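Local coordinates for probable outer membrane protein (Pseudomonas aeruginosa, PDB 3DWO), which probably carries long-chain fatty acids and other hydrophobic compounds across the outer membrane through a FadL-family beta-barrel, at residues V357-T362 / D375-F380; T307-S312 / R334-L339; G2-T7 / V118-R123. One frame throughout, in Å; residues are numbered along the deposited sequence.

Contact 1 (V357-T362 / D375-F380); sequences VAYDQT and DGDRYF. With C8E ((hydroxyethyloxy)tri(ethyloxy)octane), chain F; C8E ((hydroxyethyloxy)tri(ethyloxy)octane), chain E.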
loop_
_atom_site.group_PDB
_atom_site.type_symbol
_atom_site.label_atom_id
_atom_site.label_comp_id
_atom_site.label_asym_id
_atom_site.label_seq_id
_atom_site.Cartn_x
_atom_site.Cartn_y
_atom_site.Cartn_z
ATOM N N VAL A 357 15.731 -10.258 -8.464
ATOM C CA VAL A 357 14.414 -10.328 -9.065
ATOM C C VAL A 357 13.469 -10.898 -8.016
ATOM O O VAL A 357 13.894 -11.620 -7.114
ATOM C CB VAL A 357 14.403 -11.256 -10.296
ATOM C CG1 VAL A 357 15.360 -10.732 -11.360
ATOM C CG2 VAL A 357 14.788 -12.666 -9.872
ATOM N N ALA A 358 12.188 -10.571 -8.130
ATOM C CA ALA A 358 11.219 -11.069 -7.168
ATOM C C ALA A 358 9.855 -11.288 -7.803
ATOM O O ALA A 358 9.520 -10.689 -8.822
ATOM C CB ALA A 358 11.106 -10.089 -5.988
ATOM N N TYR A 359 9.082 -12.181 -7.203
ATOM C CA TYR A 359 7.738 -12.465 -7.670
ATOM C C TYR A 359 6.833 -12.063 -6.520
ATOM O O TYR A 359 7.003 -12.533 -5.399
ATOM C CB TYR A 359 7.576 -13.947 -7.994
ATOM C CG TYR A 359 6.135 -14.374 -8.106
ATOM C CD1 TYR A 359 5.553 -15.185 -7.133
ATOM C CD2 TYR A 359 5.336 -13.932 -9.157
ATOM C CE1 TYR A 359 4.213 -15.544 -7.198
ATOM C CE2 TYR A 359 3.987 -14.287 -9.233
ATOM C CZ TYR A 359 3.435 -15.090 -8.247
ATOM O OH TYR A 359 2.101 -15.430 -8.296
ATOM N N ASP A 360 5.876 -11.189 -6.803
ATOM C CA ASP A 360 4.981 -10.685 -5.776
ATOM C C ASP A 360 3.509 -10.837 -6.159
ATOM O O ASP A 360 3.040 -10.198 -7.097
ATOM C CB ASP A 360 5.330 -9.217 -5.525
ATOM C CG ASP A 360 4.680 -8.660 -4.284
ATOM O OD1 ASP A 360 4.658 -9.355 -3.247
ATOM O OD2 ASP A 360 4.205 -7.509 -4.346
ATOM N N GLN A 361 2.786 -11.681 -5.423
ATOM C CA GLN A 361 1.370 -11.918 -5.699
ATOM C C GLN A 361 0.475 -10.794 -5.214
ATOM O O GLN A 361 0.672 -10.261 -4.126
ATOM C CB GLN A 361 0.875 -13.194 -5.020
ATOM C CG GLN A 361 1.489 -14.479 -5.480
ATOM C CD GLN A 361 0.822 -15.660 -4.815
ATOM O OE1 GLN A 361 0.565 -15.641 -3.612
ATOM N NE2 GLN A 361 0.537 -16.699 -5.592
ATOM N N THR A 362 -0.528 -10.457 -6.017
ATOM C CA THR A 362 -1.471 -9.422 -5.636
ATOM C C THR A 362 -2.530 -10.071 -4.756
ATOM O O THR A 362 -2.909 -11.219 -4.983
ATOM C CB THR A 362 -2.173 -8.822 -6.859
ATOM O OG1 THR A 362 -3.105 -7.824 -6.425
ATOM C CG2 THR A 362 -2.927 -9.910 -7.636
ATOM N N ASP A 375 -4.312 -3.716 -9.047
ATOM C CA ASP A 375 -3.047 -4.383 -9.342
ATOM C C ASP A 375 -3.155 -5.881 -9.600
ATOM O O ASP A 375 -4.214 -6.489 -9.440
ATOM C CB ASP A 375 -1.999 -4.097 -8.247
ATOM C CG ASP A 375 -2.138 -4.994 -7.049
ATOM O OD1 ASP A 375 -3.286 -5.241 -6.625
ATOM O OD2 ASP A 375 -1.095 -5.440 -6.521
ATOM N N GLY A 376 -2.043 -6.453 -10.040
ATOM C CA GLY A 376 -1.981 -7.870 -10.331
ATOM C C GLY A 376 -0.616 -8.352 -9.896
ATOM O O GLY A 376 0.173 -7.568 -9.350
ATOM N N ASP A 377 -0.331 -9.629 -10.117
ATOM C CA ASP A 377 0.962 -10.175 -9.735
ATOM C C ASP A 377 2.059 -9.326 -10.376
ATOM O O ASP A 377 1.888 -8.838 -11.491
ATOM C CB ASP A 377 1.077 -11.629 -10.197
ATOM C CG ASP A 377 0.089 -12.543 -9.496
ATOM O OD1 ASP A 377 -0.425 -12.153 -8.425
ATOM O OD2 ASP A 377 -0.162 -13.658 -10.002
ATOM N N ARG A 378 3.171 -9.132 -9.670
ATOM C CA ARG A 378 4.267 -8.334 -10.215
ATOM C C ARG A 378 5.579 -9.099 -10.259
ATOM O O ARG A 378 5.818 -10.008 -9.463
ATOM C CB ARG A 378 4.538 -7.073 -9.380
ATOM C CG ARG A 378 3.352 -6.206 -9.010
ATOM C CD ARG A 378 2.674 -6.703 -7.748
ATOM N NE ARG A 378 1.762 -5.702 -7.205
ATOM C CZ ARG A 378 2.157 -4.601 -6.574
ATOM N NH1 ARG A 378 3.449 -4.360 -6.399
ATOM N NH2 ARG A 378 1.261 -3.734 -6.121
ATOM N N TYR A 379 6.425 -8.719 -11.209
ATOM C CA TYR A 379 7.756 -9.287 -11.323
ATOM C C TYR A 379 8.653 -8.084 -11.048
ATOM O O TYR A 379 8.471 -7.025 -11.648
ATOM C CB TYR A 379 8.039 -9.814 -12.731
ATOM C CG TYR A 379 7.717 -11.274 -12.945
ATOM C CD1 TYR A 379 7.972 -12.221 -11.954
ATOM C CD2 TYR A 379 7.199 -11.717 -14.160
ATOM C CE1 TYR A 379 7.716 -13.572 -12.168
ATOM C CE2 TYR A 379 6.941 -13.063 -14.388
ATOM C CZ TYR A 379 7.200 -13.984 -13.390
ATOM O OH TYR A 379 6.934 -15.315 -13.617
ATOM N N PHE A 380 9.597 -8.232 -10.130
ATOM C CA PHE A 380 10.506 -7.142 -9.803
ATOM C C PHE A 380 11.901 -7.445 -10.344
ATOM O O PHE A 380 12.416 -8.554 -10.169
ATOM C CB PHE A 380 10.788 -6.875 -8.294
ATOM C CG PHE A 380 9.722 -6.242 -7.567
ATOM C CD1 PHE A 380 9.990 -5.147 -6.749
ATOM C CD2 PHE A 380 8.435 -6.774 -7.569
ATOM C CE1 PHE A 380 8.992 -4.591 -5.944
ATOM C CE2 PHE A 380 7.431 -6.224 -6.767
ATOM C CZ PHE A 380 7.712 -5.130 -5.953
HETATM C C2 C8E F . 8.912 -9.233 -17.760
HETATM C C3 C8E F . 7.896 -10.146 -18.285
HETATM C C4 C8E F . 6.627 -9.426 -18.293
HETATM C C5 C8E F . 5.576 -10.278 -17.653
HETATM C C6 C8E F . 4.526 -9.469 -17.033
HETATM C C7 C8E F . 4.882 -9.589 -15.621
HETATM C C8 C8E F . 3.678 -9.845 -14.790
HETATM O O9 C8E F . 3.577 -10.768 -13.709
HETATM C C10 C8E F . 3.795 -12.143 -13.966
HETATM C C11 C8E F . 3.642 -12.850 -12.649
HETATM C C1 C8E E . 1.931 8.966 -1.043
HETATM C C2 C8E E . 1.610 7.805 -1.862
HETATM C C3 C8E E . 2.123 6.541 -1.343
HETATM C C4 C8E E . 3.364 6.253 -2.040
HETATM C C5 C8E E . 3.367 4.830 -2.437
HETATM C C6 C8E E . 4.720 4.399 -2.709
HETATM C C7 C8E E . 4.456 3.108 -3.309
HETATM C C8 C8E E . 5.325 2.967 -4.485
HETATM O O9 C8E E . 5.721 1.768 -5.115
HETATM C C10 C8E E . 6.451 0.801 -4.390
HETATM C C11 C8E E . 6.675 -0.310 -5.369
HETATM O O12 C8E E . 5.423 -0.796 -5.894
HETATM C C13 C8E E . 5.529 -1.621 -7.089
HETATM C C14 C8E E . 4.466 -1.733 -8.227
HETATM O O15 C8E E . 3.770 -0.710 -8.994
HETATM C C16 C8E E . 2.537 -0.330 -8.349
HETATM C C17 C8E E . 1.312 -1.153 -8.777
HETATM O O18 C8E E . 0.267 -0.630 -9.621
HETATM C C19 C8E E . -0.803 -0.006 -8.855
HETATM C C20 C8E E . -2.267 -0.574 -8.786
HETATM O O21 C8E E . -2.685 -1.245 -7.594
#
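Ala358, Tyr359 and Asp360 pair with Phe380, Tyr379 and Arg378 across antiparallel strands 357-360 and 378-380, whose short axes approach to 4.6 Å at 164°. Asp360 and Arg378 form a hydrogen-bonded pair, with Arg378 N 2.8 Å from Asp360 O. Beyond it, carboxylates take over from the backbone. Asp377 OD1 accepts from Thr362 N at 2.9 Å and is met almost in line with its C-O bond. Thr362 turns OG1 anti to its own N (chi1 179°), which brings the hydroxyl to 2.6 Å from Asp375 OD1, above the carboxylate plane. Arg378 bends at chi2 (85°) and holds Asp375 side-on: NE and NH2 both bind OD2, which lies near the guanidinium plane. Asp360 OD2 makes a long salt bridge to Arg378 NH1, 3.8 Å away and well out of that plane, so the attraction is of charges alone and no N-H points at it. C17 of the chain E detergent lies over one guanidinium face. On the other side of the sheet, Tyr359 CD2 meets Tyr379 CE1 at 3.9 Å, and the chain F detergent lies over a face of Tyr379. Ala1 and Gly2 make weak hydrogen bonds to this acidic network, consistent with its facing the barrel interior. Strand 336-346 flanks Tyr359 and Gln361, and strand 395-411 flanks Asp377 and Tyr379.

Contact 2 (T307-S312 / R334-L339); sequences TWTEWS and RNTWTL. With C8E ((hydroxyethyloxy)tri(ethyloxy)octane), chain I; C8E ((hydroxyethyloxy)tri(ethyloxy)octane), chain K.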
loop_
_atom_site.group_PDB
_atom_site.type_symbol
_atom_site.label_atom_id
_atom_site.label_comp_id
_atom_site.label_asym_id
_atom_site.label_seq_id
_atom_site.Cartn_x
_atom_site.Cartn_y
_atom_site.Cartn_z
ATOM N N THR A 307 8.070 -14.103 1.694
ATOM C CA THR A 307 7.208 -13.407 2.639
ATOM C C THR A 307 5.742 -13.756 2.431
ATOM O O THR A 307 5.212 -13.637 1.325
ATOM C CB THR A 307 7.384 -11.872 2.543
ATOM O OG1 THR A 307 8.720 -11.520 2.915
ATOM C CG2 THR A 307 6.408 -11.157 3.467
ATOM N N TRP A 308 5.103 -14.202 3.507
ATOM C CA TRP A 308 3.693 -14.561 3.487
ATOM C C TRP A 308 2.937 -13.426 4.149
ATOM O O TRP A 308 3.117 -13.169 5.337
ATOM C CB TRP A 308 3.455 -15.849 4.278
ATOM C CG TRP A 308 2.005 -16.222 4.425
ATOM C CD1 TRP A 308 1.204 -16.813 3.486
ATOM C CD2 TRP A 308 1.193 -16.046 5.591
ATOM N NE1 TRP A 308 -0.054 -17.022 4.000
ATOM C CE2 TRP A 308 -0.089 -16.559 5.290
ATOM C CE3 TRP A 308 1.425 -15.505 6.863
ATOM C CZ2 TRP A 308 -1.140 -16.550 6.218
ATOM C CZ3 TRP A 308 0.378 -15.496 7.789
ATOM C CH2 TRP A 308 -0.888 -16.016 7.458
ATOM N N THR A 309 2.096 -12.739 3.388
ATOM C CA THR A 309 1.337 -11.635 3.954
ATOM C C THR A 309 -0.109 -12.054 4.162
ATOM O O THR A 309 -0.761 -12.541 3.236
ATOM C CB THR A 309 1.407 -10.412 3.037
ATOM O OG1 THR A 309 2.782 -10.091 2.807
ATOM C CG2 THR A 309 0.723 -9.212 3.684
ATOM N N GLU A 310 -0.601 -11.872 5.384
ATOM C CA GLU A 310 -1.967 -12.252 5.723
ATOM C C GLU A 310 -2.970 -11.176 5.309
ATOM O O GLU A 310 -3.674 -10.600 6.137
ATOM C CB GLU A 310 -2.065 -12.535 7.227
ATOM C CG GLU A 310 -3.369 -13.200 7.648
ATOM C CD GLU A 310 -3.343 -13.682 9.092
ATOM O OE1 GLU A 310 -2.893 -12.921 9.978
ATOM O OE2 GLU A 310 -3.785 -14.823 9.338
ATOM N N TRP A 311 -3.017 -10.911 4.011
ATOM C CA TRP A 311 -3.913 -9.912 3.456
ATOM C C TRP A 311 -5.370 -10.310 3.630
ATOM O O TRP A 311 -6.271 -9.504 3.407
ATOM C CB TRP A 311 -3.629 -9.721 1.963
ATOM C CG TRP A 311 -2.680 -8.616 1.643
ATOM C CD1 TRP A 311 -1.446 -8.733 1.067
ATOM C CD2 TRP A 311 -2.920 -7.211 1.796
ATOM N NE1 TRP A 311 -0.905 -7.484 0.844
ATOM C CE2 TRP A 311 -1.789 -6.534 1.281
ATOM C CE3 TRP A 311 -3.983 -6.459 2.316
ATOM C CZ2 TRP A 311 -1.693 -5.139 1.268
ATOM C CZ3 TRP A 311 -3.889 -5.068 2.305
ATOM C CH2 TRP A 311 -2.747 -4.423 1.781
ATOM N N SER A 312 -5.598 -11.554 4.026
ATOM C CA SER A 312 -6.948 -12.053 4.206
ATOM C C SER A 312 -7.746 -11.271 5.249
ATOM O O SER A 312 -8.976 -11.370 5.299
ATOM C CB SER A 312 -6.909 -13.529 4.595
ATOM O OG SER A 312 -8.209 -14.077 4.514
ATOM N N ARG A 334 -6.919 -11.994 -0.634
ATOM C CA ARG A 334 -6.367 -13.315 -0.354
ATOM C C ARG A 334 -4.968 -13.173 0.241
ATOM O O ARG A 334 -4.270 -12.187 -0.017
ATOM C CB ARG A 334 -6.272 -14.141 -1.648
ATOM C CG ARG A 334 -5.394 -13.499 -2.714
ATOM C CD ARG A 334 -5.049 -14.426 -3.889
ATOM N NE ARG A 334 -4.132 -13.766 -4.828
ATOM C CZ ARG A 334 -3.578 -14.349 -5.890
ATOM N NH1 ARG A 334 -3.835 -15.623 -6.170
ATOM N NH2 ARG A 334 -2.759 -13.659 -6.675
ATOM N N ASN A 335 -4.559 -14.153 1.042
ATOM C CA ASN A 335 -3.220 -14.127 1.613
ATOM C C ASN A 335 -2.269 -14.198 0.429
ATOM O O ASN A 335 -2.632 -14.711 -0.632
ATOM C CB ASN A 335 -2.997 -15.309 2.548
ATOM C CG ASN A 335 -3.789 -15.184 3.824
ATOM O OD1 ASN A 335 -4.119 -14.076 4.252
ATOM N ND2 ASN A 335 -4.083 -16.315 4.453
ATOM N N THR A 336 -1.047 -13.716 0.608
ATOM C CA THR A 336 -0.119 -13.689 -0.506
ATOM C C THR A 336 1.317 -14.123 -0.204
ATOM O O THR A 336 1.730 -14.206 0.955
ATOM C CB THR A 336 -0.091 -12.272 -1.087
ATOM O OG1 THR A 336 0.556 -12.288 -2.361
ATOM C CG2 THR A 336 0.662 -11.344 -0.156
ATOM N N TRP A 337 2.067 -14.400 -1.267
ATOM C CA TRP A 337 3.466 -14.803 -1.162
ATOM C C TRP A 337 4.299 -13.882 -2.034
ATOM O O TRP A 337 3.832 -13.396 -3.062
ATOM C CB TRP A 337 3.685 -16.244 -1.654
ATOM C CG TRP A 337 3.292 -17.321 -0.687
ATOM C CD1 TRP A 337 2.129 -18.035 -0.680
ATOM C CD2 TRP A 337 4.060 -17.797 0.423
ATOM N NE1 TRP A 337 2.122 -18.927 0.367
ATOM C CE2 TRP A 337 3.298 -18.801 1.060
ATOM C CE3 TRP A 337 5.321 -17.472 0.944
ATOM C CZ2 TRP A 337 3.752 -19.481 2.192
ATOM C CZ3 TRP A 337 5.772 -18.145 2.068
ATOM C CH2 TRP A 337 4.989 -19.141 2.682
ATOM N N THR A 338 5.533 -13.643 -1.617
ATOM C CA THR A 338 6.450 -12.821 -2.383
ATOM C C THR A 338 7.822 -13.481 -2.242
ATOM O O THR A 338 8.371 -13.589 -1.146
ATOM C CB THR A 338 6.445 -11.338 -1.881
ATOM O OG1 THR A 338 7.548 -10.619 -2.452
ATOM C CG2 THR A 338 6.514 -11.280 -0.387
ATOM N N LEU A 339 8.349 -13.963 -3.364
ATOM C CA LEU A 339 9.635 -14.641 -3.375
ATOM C C LEU A 339 10.667 -13.794 -4.102
ATOM O O LEU A 339 10.387 -13.223 -5.155
ATOM C CB LEU A 339 9.500 -16.000 -4.065
ATOM C CG LEU A 339 8.259 -16.813 -3.690
ATOM C CD1 LEU A 339 8.170 -18.048 -4.573
ATOM C CD2 LEU A 339 8.314 -17.199 -2.224
HETATM C C2 C8E I . 0.141 -20.948 5.044
HETATM C C3 C8E I . 0.593 -20.105 6.151
HETATM C C4 C8E I . 2.008 -20.368 6.344
HETATM C C5 C8E I . 2.702 -19.097 6.674
HETATM C C6 C8E I . 4.029 -19.364 7.199
HETATM C C7 C8E I . 4.820 -18.596 6.252
HETATM C C8 C8E I . 6.150 -18.327 6.826
HETATM O O9 C8E I . 7.261 -17.773 6.145
HETATM C C1 C8E K . 3.047 -19.645 -5.651
HETATM C C2 C8E K . 4.081 -19.713 -4.626
HETATM C C3 C8E K . 3.891 -20.774 -3.638
HETATM C C4 C8E K . 4.549 -20.343 -2.418
HETATM C C5 C8E K . 5.381 -21.453 -1.889
HETATM C C6 C8E K . 6.700 -20.961 -1.532
HETATM C C7 C8E K . 6.829 -21.527 -0.201
HETATM C C8 C8E K . 8.085 -21.047 0.401
HETATM O O HOH W 1 10.357 -12.057 0.126
HETATM O O HOH W 2 -4.996 -16.462 7.182
#
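Trp308 and Trp337 carry the detergent-facing side of this antiparallel pairing. Trp308 lays its CB over the six-membered ring of Trp337, 3.9 Å from the centroid and 11° off the normal, a CH-pi contact. The two indoles are inclined at 57°, so they neither stack nor meet edge-to-face. A chi1 of 174° puts the Trp308 indole beside its own carbonyl carbon, with CD1 3.8 Å from Trp337 CE2. C5 of the chain I detergent lies over one face of Trp308. C4 of the chain K detergent covers the Trp337 face turned away from Trp308. Further along, the Asn335 amide is turned well out of the Trp308 ring plane, with ND2 3.4 Å from CZ2. A water joins this ND2 to Glu310 OE2. Glu310 is the centre of an inverse gamma turn. The opposite side of the sheet holds threonines side by side. Thr309 CB and Thr336 CG2 pack tightly at 3.4 Å, and the same methyl meets the Trp311 ring edge at CD1, 3.6 Å away. Thr336 OG1 is bonded to Gln361 O. Trp311 forms an edge-to-face pair with Phe3. The chemistry thus divides the wall: indoles face detergent, consistent with a membrane-facing surface, while the side of Thr307, Thr309, Thr336 and Thr338, probably the inner one, has threonines, with the Trp311 ring beyond them.

Contact 3 (G2-T7 / V118-R123); sequences GFMVPT and VPMGMR. With C8E ((hydroxyethyloxy)tri(ethyloxy)octane), chain E.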
loop_
_atom_site.group_PDB
_atom_site.type_symbol
_atom_site.label_atom_id
_atom_site.label_comp_id
_atom_site.label_asym_id
_atom_site.label_seq_id
_atom_site.Cartn_x
_atom_site.Cartn_y
_atom_site.Cartn_z
ATOM N N GLY A 2 -0.889 -5.073 -3.171
ATOM C CA GLY A 2 -1.944 -4.119 -2.847
ATOM C C GLY A 2 -1.432 -2.748 -2.455
ATOM O O GLY A 2 -0.881 -2.029 -3.290
ATOM N N PHE A 3 -1.620 -2.357 -1.197
ATOM C CA PHE A 3 -1.111 -1.057 -0.776
ATOM C C PHE A 3 -0.047 -1.134 0.310
ATOM O O PHE A 3 0.175 -0.177 1.053
ATOM C CB PHE A 3 -2.239 -0.104 -0.357
ATOM C CG PHE A 3 -3.350 -0.754 0.403
ATOM C CD1 PHE A 3 -4.383 -1.399 -0.270
ATOM C CD2 PHE A 3 -3.378 -0.705 1.795
ATOM C CE1 PHE A 3 -5.433 -1.985 0.433
ATOM C CE2 PHE A 3 -4.424 -1.289 2.509
ATOM C CZ PHE A 3 -5.451 -1.929 1.825
ATOM N N MET A 4 0.611 -2.282 0.401
ATOM C CA MET A 4 1.695 -2.447 1.356
ATOM C C MET A 4 2.968 -2.149 0.574
ATOM O O MET A 4 3.079 -2.497 -0.603
ATOM C CB MET A 4 1.724 -3.867 1.916
ATOM C CG MET A 4 0.653 -4.115 2.963
ATOM S SD MET A 4 1.346 -4.603 4.526
ATOM C CE MET A 4 1.871 -3.025 5.145
ATOM N N VAL A 5 3.923 -1.499 1.227
ATOM C CA VAL A 5 5.165 -1.120 0.571
ATOM C C VAL A 5 6.381 -1.755 1.235
ATOM O O VAL A 5 6.414 -1.921 2.452
ATOM C CB VAL A 5 5.331 0.416 0.610
ATOM C CG1 VAL A 5 6.583 0.836 -0.142
ATOM C CG2 VAL A 5 4.103 1.079 0.020
ATOM N N PRO A 6 7.393 -2.131 0.436
ATOM C CA PRO A 6 8.616 -2.742 0.973
ATOM C C PRO A 6 9.305 -1.734 1.890
ATOM O O PRO A 6 9.486 -0.575 1.513
ATOM C CB PRO A 6 9.440 -3.019 -0.281
ATOM C CG PRO A 6 8.392 -3.266 -1.319
ATOM C CD PRO A 6 7.395 -2.176 -1.038
ATOM N N THR A 7 9.681 -2.173 3.086
ATOM C CA THR A 7 10.339 -1.303 4.058
ATOM C C THR A 7 11.835 -1.630 4.139
ATOM O O THR A 7 12.301 -2.218 5.120
ATOM C CB THR A 7 9.689 -1.477 5.452
ATOM O OG1 THR A 7 9.855 -2.833 5.898
ATOM C CG2 THR A 7 8.190 -1.168 5.379
ATOM N N VAL A 118 7.761 3.385 6.012
ATOM C CA VAL A 118 6.523 3.653 5.283
ATOM C C VAL A 118 5.934 2.293 4.885
ATOM O O VAL A 118 6.132 1.823 3.765
ATOM C CB VAL A 118 6.796 4.485 4.008
ATOM C CG1 VAL A 118 5.478 4.896 3.358
ATOM C CG2 VAL A 118 7.621 5.727 4.357
ATOM N N PRO A 119 5.198 1.647 5.805
ATOM C CA PRO A 119 4.583 0.335 5.572
ATOM C C PRO A 119 3.492 0.288 4.507
ATOM O O PRO A 119 3.348 -0.711 3.796
ATOM C CB PRO A 119 4.013 -0.036 6.948
ATOM C CG PRO A 119 4.798 0.804 7.912
ATOM C CD PRO A 119 4.929 2.103 7.179
ATOM N N MET A 120 2.719 1.365 4.413
ATOM C CA MET A 120 1.607 1.416 3.479
ATOM C C MET A 120 1.591 2.665 2.618
ATOM O O MET A 120 1.927 3.763 3.073
ATOM C CB MET A 120 0.297 1.310 4.265
ATOM C CG MET A 120 -0.629 0.215 3.778
ATOM S SD MET A 120 -1.515 -0.598 5.125
ATOM C CE MET A 120 -2.482 0.816 5.774
ATOM N N GLY A 121 1.187 2.488 1.367
ATOM C CA GLY A 121 1.128 3.610 0.455
ATOM C C GLY A 121 0.606 3.254 -0.923
ATOM O O GLY A 121 1.065 2.294 -1.542
ATOM N N MET A 122 -0.369 4.021 -1.397
ATOM C CA MET A 122 -0.928 3.819 -2.728
ATOM C C MET A 122 -1.693 5.066 -3.115
ATOM O O MET A 122 -2.123 5.840 -2.257
ATOM C CB MET A 122 -1.845 2.596 -2.785
ATOM C CG MET A 122 -2.429 2.310 -4.178
ATOM S SD MET A 122 -1.281 2.421 -5.606
ATOM C CE MET A 122 0.024 1.293 -5.094
ATOM N N ARG A 123 -1.861 5.264 -4.410
ATOM C CA ARG A 123 -2.548 6.446 -4.874
ATOM C C ARG A 123 -3.046 6.235 -6.293
ATOM O O ARG A 123 -2.354 5.649 -7.116
ATOM C CB ARG A 123 -1.573 7.626 -4.822
ATOM C CG ARG A 123 -2.121 8.961 -5.293
ATOM C CD ARG A 123 -1.045 10.034 -5.143
ATOM N NE ARG A 123 -1.576 11.398 -5.137
ATOM C CZ ARG A 123 -2.082 12.018 -6.194
ATOM N NH1 ARG A 123 -2.138 11.398 -7.369
ATOM N NH2 ARG A 123 -2.524 13.263 -6.077
HETATM C C1 C8E E . 1.931 8.966 -1.043
HETATM C C2 C8E E . 1.610 7.805 -1.862
HETATM C C3 C8E E . 2.123 6.541 -1.343
HETATM C C4 C8E E . 3.364 6.253 -2.040
HETATM C C5 C8E E . 3.367 4.830 -2.437
HETATM C C6 C8E E . 4.720 4.399 -2.709
HETATM C C7 C8E E . 4.456 3.108 -3.309
HETATM C C8 C8E E . 5.325 2.967 -4.485
HETATM O O9 C8E E . 5.721 1.768 -5.115
HETATM C C10 C8E E . 6.451 0.801 -4.390
HETATM C C11 C8E E . 6.675 -0.310 -5.369
HETATM O O12 C8E E . 5.423 -0.796 -5.894
HETATM C C13 C8E E . 5.529 -1.621 -7.089
HETATM C C14 C8E E . 4.466 -1.733 -8.227
HETATM O O15 C8E E . 3.770 -0.710 -8.994
HETATM C C16 C8E E . 2.537 -0.330 -8.349
HETATM C C17 C8E E . 1.312 -1.153 -8.777
HETATM O O18 C8E E . 0.267 -0.630 -9.621
HETATM C C19 C8E E . -0.803 -0.006 -8.855
HETATM C C20 C8E E . -2.267 -0.574 -8.786
HETATM O O21 C8E E . -2.685 -1.245 -7.594
HETATM O O HOH W 3 4.930 -2.887 4.607
HETATM O O HOH W 4 8.581 1.678 2.533
#
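Pro119 O is gripped twice, by Val5 N at 2.7 Å and by a water at 2.8 Å. The Val5 bond is nearly straight at hydrogen (171°), although the N-H comes from above the carbonyl plane. The same water also donates to Val5 O, and a second water joins Pro6 O to Val118 O. Gly121 N points at Phe3 O, but the position of that oxygen is doubtful. Phe3 and Met120 run side by side. Met120 CG meets the ring edge at CD2, 3.5 Å away, and Met120 SD lies 5.0 Å from the ring centroid, also at the edge, a Met-aromatic contact. Met4 bends at chi2 and chi3, which folds CE back onto Pro119, 4.1 Å from CB and nearer still to its carbonyl. Val5 points at the strand and sets CG2 3.5 Å from Gly121 N. Gly121 has no side chain, and the alkyl chain of the chain E detergent lies against its backbone, C5 being 3.5 Å from Gly121 C. Two backbone bonds, one less sure, and two bridging waters join the N-terminal segment to strand 110-125. Most of the remaining contact is apolar, and the bound detergent is consistent with a site that accepts hydrophobic chains.

From the N terminus, contact 3 comes first. It joins the leading loop to strand 110-125 and closes a loop of 110 residues. Contact 2 then joins strands 300-309 and 336-346 across 21 residues that hold the small sheet 316-321/324-330. Contact 1 follows, closing a short loop, with 12 residues between its segments, that joins strands 351-360 and 378-388. The three lie in series, with none crossing or enclosing another. Contacts 1 and 2 are continuous in the wall, since strands 336-346 and 351-360 are neighbours. The N-terminal segment meets both: Phe3 and Met4 touch Trp311, and Gly2 approaches Asp375. One detergent molecule, chain E, touches contacts 1 and 3.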